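Local structure of Lpg2148(MvcA) (6K11) at residues 163-168 against 227-232; 348-353 against 359-364. The protein is a Legionella pneumophila effector that probably acts as a deamidase-related deubiquitinase controlling the host ubiquitin-conjugating enzyme UBE2N. All blocks are in the same frame, centred on the assembly; numbering follows the deposited sequence.

Contact 1 of 2, residues 163-168 against 227-232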
loop_
_atom_site.group_PDB
_atom_site.type_symbol
_atom_site.label_atom_id
_atom_site.label_comp_id
_atom_site.label_asym_id
_atom_site.label_seq_id
_atom_site.Cartn_x
_atom_site.Cartn_y
_atom_site.Cartn_z
ATOM N N ILE A 163 21.109 -0.943 -6.607
ATOM C CA ILE A 163 20.186 -1.860 -5.944
ATOM C C ILE A 163 18.846 -1.154 -5.857
ATOM O O ILE A 163 18.757 -0.084 -5.243
ATOM C CB ILE A 163 20.674 -2.253 -4.542
ATOM C CG1 ILE A 163 22.015 -2.963 -4.608
ATOM C CG2 ILE A 163 19.608 -3.118 -3.834
ATOM C CD1 ILE A 163 22.538 -3.391 -3.251
ATOM N N ASP A 164 17.805 -1.729 -6.468
ATOM C CA ASP A 164 16.538 -1.025 -6.526
ATOM C C ASP A 164 15.691 -1.301 -5.275
ATOM O O ASP A 164 16.125 -1.962 -4.327
ATOM C CB ASP A 164 15.797 -1.356 -7.828
ATOM C CG ASP A 164 15.101 -2.724 -7.827
ATOM O OD1 ASP A 164 15.315 -3.574 -6.925
ATOM O OD2 ASP A 164 14.354 -2.964 -8.803
ATOM N N LYS A 165 14.468 -0.753 -5.283
ATOM C CA LYS A 165 13.554 -0.841 -4.140
ATOM C C LYS A 165 13.316 -2.287 -3.704
ATOM O O LYS A 165 13.189 -2.564 -2.507
ATOM C CB LYS A 165 12.222 -0.155 -4.487
ATOM C CG LYS A 165 11.345 -0.947 -5.449
ATOM C CD LYS A 165 10.276 -0.112 -6.148
ATOM C CE LYS A 165 9.897 -0.767 -7.473
ATOM N NZ LYS A 165 8.502 -0.530 -7.899
ATOM N N MET A 166 13.267 -3.220 -4.654
ATOM C CA MET A 166 13.034 -4.627 -4.347
ATOM C C MET A 166 14.308 -5.391 -4.021
ATOM O O MET A 166 14.233 -6.572 -3.667
ATOM C CB MET A 166 12.314 -5.296 -5.514
ATOM C CG MET A 166 11.089 -4.521 -5.982
ATOM S SD MET A 166 9.641 -4.812 -4.940
ATOM C CE MET A 166 9.804 -3.626 -3.606
ATOM N N GLY A 167 15.469 -4.753 -4.122
ATOM C CA GLY A 167 16.724 -5.447 -3.923
ATOM C C GLY A 167 17.318 -6.069 -5.168
ATOM O O GLY A 167 18.283 -6.828 -5.057
ATOM N N ASN A 168 16.758 -5.792 -6.343
ATOM C CA ASN A 168 17.352 -6.236 -7.598
ATOM C C ASN A 168 18.679 -5.527 -7.833
ATOM O O ASN A 168 18.786 -4.308 -7.668
ATOM C CB ASN A 168 16.418 -5.935 -8.768
ATOM C CG ASN A 168 15.100 -6.687 -8.684
ATOM O OD1 ASN A 168 15.073 -7.905 -8.474
ATOM N ND2 ASN A 168 13.993 -5.962 -8.873
ATOM N N PHE A 227 11.401 3.375 -10.779
ATOM C CA PHE A 227 11.573 4.154 -9.554
ATOM C C PHE A 227 10.267 4.348 -8.784
ATOM O O PHE A 227 10.287 4.930 -7.691
ATOM C CB PHE A 227 12.148 5.528 -9.874
ATOM C CG PHE A 227 13.477 5.481 -10.567
ATOM C CD1 PHE A 227 14.444 4.566 -10.179
ATOM C CD2 PHE A 227 13.763 6.371 -11.596
ATOM C CE1 PHE A 227 15.675 4.533 -10.816
ATOM C CE2 PHE A 227 14.998 6.345 -12.238
ATOM C CZ PHE A 227 15.949 5.426 -11.849
ATOM N N TRP A 228 9.146 3.900 -9.329
ATOM C CA TRP A 228 7.860 4.115 -8.678
ATOM C C TRP A 228 7.608 3.033 -7.631
ATOM O O TRP A 228 7.954 1.862 -7.828
ATOM C CB TRP A 228 6.741 4.123 -9.715
ATOM C CG TRP A 228 6.825 5.284 -10.677
ATOM C CD1 TRP A 228 7.475 5.312 -11.884
ATOM C CD2 TRP A 228 6.237 6.584 -10.508
ATOM N NE1 TRP A 228 7.314 6.545 -12.481
ATOM C CE2 TRP A 228 6.563 7.344 -11.654
ATOM C CE3 TRP A 228 5.463 7.177 -9.501
ATOM C CZ2 TRP A 228 6.144 8.667 -11.817
ATOM C CZ3 TRP A 228 5.049 8.492 -9.662
ATOM C CH2 TRP A 228 5.392 9.223 -10.813
ATOM N N ILE A 229 7.027 3.431 -6.502
ATOM C CA ILE A 229 6.713 2.496 -5.424
ATOM C C ILE A 229 5.316 2.803 -4.885
ATOM O O ILE A 229 4.903 3.966 -4.836
ATOM C CB ILE A 229 7.782 2.555 -4.312
ATOM C CG1 ILE A 229 7.495 1.549 -3.201
ATOM C CG2 ILE A 229 7.907 3.950 -3.746
ATOM C CD1 ILE A 229 8.590 1.515 -2.159
ATOM N N GLY A 230 4.590 1.754 -4.501
ATOM C CA GLY A 230 3.236 1.891 -3.985
ATOM C C GLY A 230 3.124 2.845 -2.809
ATOM O O GLY A 230 3.867 2.738 -1.826
ATOM N N SER A 231 2.211 3.805 -2.910
ATOM C CA SER A 231 1.936 4.742 -1.826
ATOM C C SER A 231 0.606 4.468 -1.139
ATOM O O SER A 231 0.507 4.596 0.084
ATOM C CB SER A 231 1.952 6.186 -2.363
ATOM O OG SER A 231 1.799 7.146 -1.327
ATOM N N HIS A 232 -0.416 4.068 -1.890
ATOM C CA HIS A 232 -1.744 3.913 -1.311
ATOM C C HIS A 232 -2.576 3.083 -2.272
ATOM O O HIS A 232 -2.288 3.010 -3.470
ATOM C CB HIS A 232 -2.391 5.288 -1.025
ATOM C CG HIS A 232 -3.677 5.216 -0.256
ATOM N ND1 HIS A 232 -3.877 4.333 0.785
ATOM C CD2 HIS A 232 -4.824 5.935 -0.365
ATOM C CE1 HIS A 232 -5.099 4.495 1.271
ATOM N NE2 HIS A 232 -5.690 5.468 0.598
#

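Contact 2 of 2, residues 348-353 against 359-364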
loop_
_atom_site.group_PDB
_atom_site.type_symbol
_atom_site.label_atom_id
_atom_site.label_comp_id
_atom_site.label_asym_id
_atom_site.label_seq_id
_atom_site.Cartn_x
_atom_site.Cartn_y
_atom_site.Cartn_z
ATOM N N GLU A 348 -22.672 -15.429 8.563
ATOM C CA GLU A 348 -22.890 -16.728 9.201
ATOM C C GLU A 348 -21.648 -17.199 9.958
ATOM O O GLU A 348 -21.752 -17.773 11.057
ATOM C CB GLU A 348 -23.313 -17.760 8.138
ATOM C CG GLU A 348 -24.656 -17.413 7.459
ATOM C CD GLU A 348 -25.033 -18.345 6.293
ATOM O OE1 GLU A 348 -24.553 -19.504 6.249
ATOM O OE2 GLU A 348 -25.829 -17.912 5.428
ATOM N N PHE A 349 -20.463 -16.965 9.391
ATOM C CA PHE A 349 -19.219 -17.262 10.106
ATOM C C PHE A 349 -19.121 -16.448 11.395
ATOM O O PHE A 349 -18.776 -16.984 12.454
ATOM C CB PHE A 349 -18.029 -16.979 9.181
ATOM C CG PHE A 349 -16.697 -16.830 9.884
ATOM C CD1 PHE A 349 -15.986 -17.948 10.308
ATOM C CD2 PHE A 349 -16.124 -15.567 10.058
ATOM C CE1 PHE A 349 -14.752 -17.807 10.933
ATOM C CE2 PHE A 349 -14.887 -15.427 10.664
ATOM C CZ PHE A 349 -14.203 -16.544 11.104
ATOM N N ILE A 350 -19.451 -15.156 11.326
ATOM C CA ILE A 350 -19.429 -14.299 12.509
ATOM C C ILE A 350 -20.456 -14.766 13.535
ATOM O O ILE A 350 -20.169 -14.819 14.740
ATOM C CB ILE A 350 -19.670 -12.828 12.104
ATOM C CG1 ILE A 350 -18.430 -12.266 11.396
ATOM C CG2 ILE A 350 -20.078 -11.982 13.322
ATOM C CD1 ILE A 350 -18.736 -11.117 10.403
ATOM N N ASP A 351 -21.671 -15.108 13.073
ATOM C CA ASP A 351 -22.760 -15.495 13.975
ATOM C C ASP A 351 -22.386 -16.701 14.831
ATOM O O ASP A 351 -22.925 -16.866 15.932
ATOM C CB ASP A 351 -24.039 -15.854 13.194
ATOM C CG ASP A 351 -24.730 -14.651 12.558
ATOM O OD1 ASP A 351 -24.538 -13.496 13.000
ATOM O OD2 ASP A 351 -25.493 -14.890 11.582
ATOM N N THR A 352 -21.486 -17.559 14.348
ATOM C CA THR A 352 -21.120 -18.737 15.125
ATOM C C THR A 352 -20.212 -18.412 16.308
ATOM O O THR A 352 -20.025 -19.276 17.170
ATOM C CB THR A 352 -20.430 -19.813 14.255
ATOM O OG1 THR A 352 -19.121 -19.386 13.826
ATOM C CG2 THR A 352 -21.281 -20.192 13.036
ATOM N N HIS A 353 -19.644 -17.197 16.375
ATOM C CA HIS A 353 -18.758 -16.868 17.492
ATOM C C HIS A 353 -19.584 -16.493 18.718
ATOM O O HIS A 353 -20.520 -15.682 18.606
ATOM C CB HIS A 353 -17.822 -15.720 17.115
ATOM C CG HIS A 353 -16.785 -16.105 16.104
ATOM N ND1 HIS A 353 -17.081 -16.306 14.771
ATOM C CD2 HIS A 353 -15.456 -16.335 16.233
ATOM C CE1 HIS A 353 -15.978 -16.648 14.125
ATOM N NE2 HIS A 353 -14.979 -16.670 14.988
ATOM N N SER A 359 -19.081 -6.373 19.621
ATOM C CA SER A 359 -17.829 -6.171 20.350
ATOM C C SER A 359 -17.420 -7.429 21.124
ATOM O O SER A 359 -16.224 -7.751 21.212
ATOM C CB SER A 359 -17.967 -4.975 21.298
ATOM O OG SER A 359 -18.957 -5.211 22.302
ATOM N N ASP A 360 -18.401 -8.132 21.712
ATOM C CA ASP A 360 -18.142 -9.403 22.393
ATOM C C ASP A 360 -17.586 -10.455 21.438
ATOM O O ASP A 360 -16.705 -11.238 21.809
ATOM C CB ASP A 360 -19.428 -9.946 23.037
ATOM C CG ASP A 360 -19.997 -9.030 24.112
ATOM O OD1 ASP A 360 -19.206 -8.451 24.910
ATOM O OD2 ASP A 360 -21.249 -8.907 24.169
ATOM N N LYS A 361 -18.135 -10.536 20.222
ATOM C CA LYS A 361 -17.656 -11.536 19.271
ATOM C C LYS A 361 -16.249 -11.213 18.790
ATOM O O LYS A 361 -15.428 -12.120 18.594
ATOM C CB LYS A 361 -18.617 -11.638 18.081
ATOM C CG LYS A 361 -20.058 -12.020 18.432
ATOM C CD LYS A 361 -20.847 -12.373 17.155
ATOM C CE LYS A 361 -22.340 -12.595 17.437
ATOM N NZ LYS A 361 -22.570 -13.779 18.299
ATOM N N VAL A 362 -15.942 -9.926 18.593
ATOM C CA VAL A 362 -14.579 -9.556 18.195
ATOM C C VAL A 362 -13.580 -9.956 19.279
ATOM O O VAL A 362 -12.504 -10.491 18.978
ATOM C CB VAL A 362 -14.500 -8.049 17.856
ATOM C CG1 VAL A 362 -13.042 -7.605 17.653
ATOM C CG2 VAL A 362 -15.327 -7.741 16.591
ATOM N N GLU A 363 -13.938 -9.745 20.559
ATOM C CA GLU A 363 -13.061 -10.163 21.658
ATOM C C GLU A 363 -12.908 -11.682 21.712
ATOM O O GLU A 363 -11.827 -12.188 22.031
ATOM C CB GLU A 363 -13.583 -9.660 23.005
ATOM C CG GLU A 363 -13.425 -8.135 23.225
ATOM C CD GLU A 363 -12.008 -7.656 22.985
ATOM O OE1 GLU A 363 -11.089 -8.089 23.731
ATOM O OE2 GLU A 363 -11.804 -6.864 22.034
ATOM N N ASN A 364 -13.987 -12.426 21.447
ATOM C CA ASN A 364 -13.868 -13.885 21.370
ATOM C C ASN A 364 -12.875 -14.291 20.287
ATOM O O ASN A 364 -12.027 -15.171 20.502
ATOM C CB ASN A 364 -15.242 -14.501 21.107
ATOM C CG ASN A 364 -15.179 -16.012 20.847
ATOM O OD1 ASN A 364 -15.253 -16.469 19.690
ATOM N ND2 ASN A 364 -15.049 -16.790 21.922
#

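Contact 1 of 2, residues 163-168 against 227-232
Lys165 spans this contact with its side chain, reaching the backbone of Trp228 at its tip and passing Ile229 with its shaft. CG lies between the backbone N and the carbonyl carbon (chi1 74°), and from there the chain runs out extended, which carries the ammonium across to the strand. Lys165 NZ donates a hydrogen bond to Trp228 O; the modelled separation of 2.5 Å is unusually short, so the exact length is doubtful. The last two methylenes also lie near that carbonyl, Lys165 CE at 3.3 Å from Trp228 O. On the way, Lys165 CD comes within 4.1 Å of Ile229 CB, and the two side chains run antiparallel past one another. Trp228 takes part through its carbonyl; its side chain starts away from the loop, and the indole makes a cation-pi interaction with Arg326. Asp226 gives NZ a second, long and weak ionic partner. Topologically, a hairpin loop between strands 160-163 and 169-171, within the MvcA insertion domain, meets the start of strand 228-238 of the separate antiparallel sheet. The loop is a type I turn with a G1 bulge: Gly167 N bonds to Asp164 O, Asp164 N to Asn168 O, and Gly167 has positive phi (89°), where a CB would press on Met166 O, so glycine suits the bulge. The buried Asp164 carboxylate braces this turn. Asp164 OD1 receives Asn168 N at 2.7 Å from above the carboxylate plane, plus a weak bond from Met166 N. Asp164 OD2 is met on its syn side by Asn168 ND2 at 3.0 Å, fairly straight (N-H...O 163°).

Contact 2 of 2, residues 348-353 against 359-364
The His353 ring meets Asn364 edge-on: CD2 stands 3.5 Å from Asn364 OD1, which lies near the ring plane, while ring and amide planes are turned 75° apart. That oxygen also accepts a hydrogen bond from Arg368. Elsewhere on the ring, His353 CE1 sits 3.5 Å above the plane of the Phe349 ring, offset toward its rim, and the Phe349 carbonyl carbon lies in plane at the imidazole edge. His353 ND1 donates to Phe349 O at 2.9 Å, with that oxygen close to the imidazole plane, and makes a weak second approach to Ile350 O. Thr352 OG1 donates to the same Phe349 O at 2.8 Å from the opposite face of the carbonyl plane, so two donors grip this oxygen and ND1 fixes the ring's rotation. Lys361 supplies the hydrogen bond across the contact. Its chain is extended until a bend at chi4 (-65°) brings Lys361 NZ to 2.8 Å from His353 O, almost straight off the carbonyl (C=O...N 178°); Gly355 O takes a second hydrogen bond from the same ammonium. Crossing at about a right angle, Lys361 CD packs 3.9 Å from Ile350 CG2. Lys361 NZ lies 3.9 Å from Asp351 O, so its charge would probably be favoured by the carbonyl end of helix 336-351. This is a tight connection between the successive helices 336-351 and 358-381, a lysine of the second bonded to carbonyls of the loop.

How the contacts relate
The contacts share no element: their centres are 39 Å apart, their nearest atoms about 22 Å, and contact 1 lies wholly before contact 2 in the sequence. Contact 1 is a surface contact between distant parts of the sequence, a hairpin loop against a strand of another sheet, with 142 Å² buried. Contact 2 is local, joining neighbouring helices across a short loop; it is partly buried and larger, at 242 Å². In both, a lysine ammonium donates to a backbone carbonyl, but its setting differs: contact 1 pairs one extended lysine with an isoleucine, whereas contact 2 adds a histidine, an amide and an aliphatic branch around a bent one.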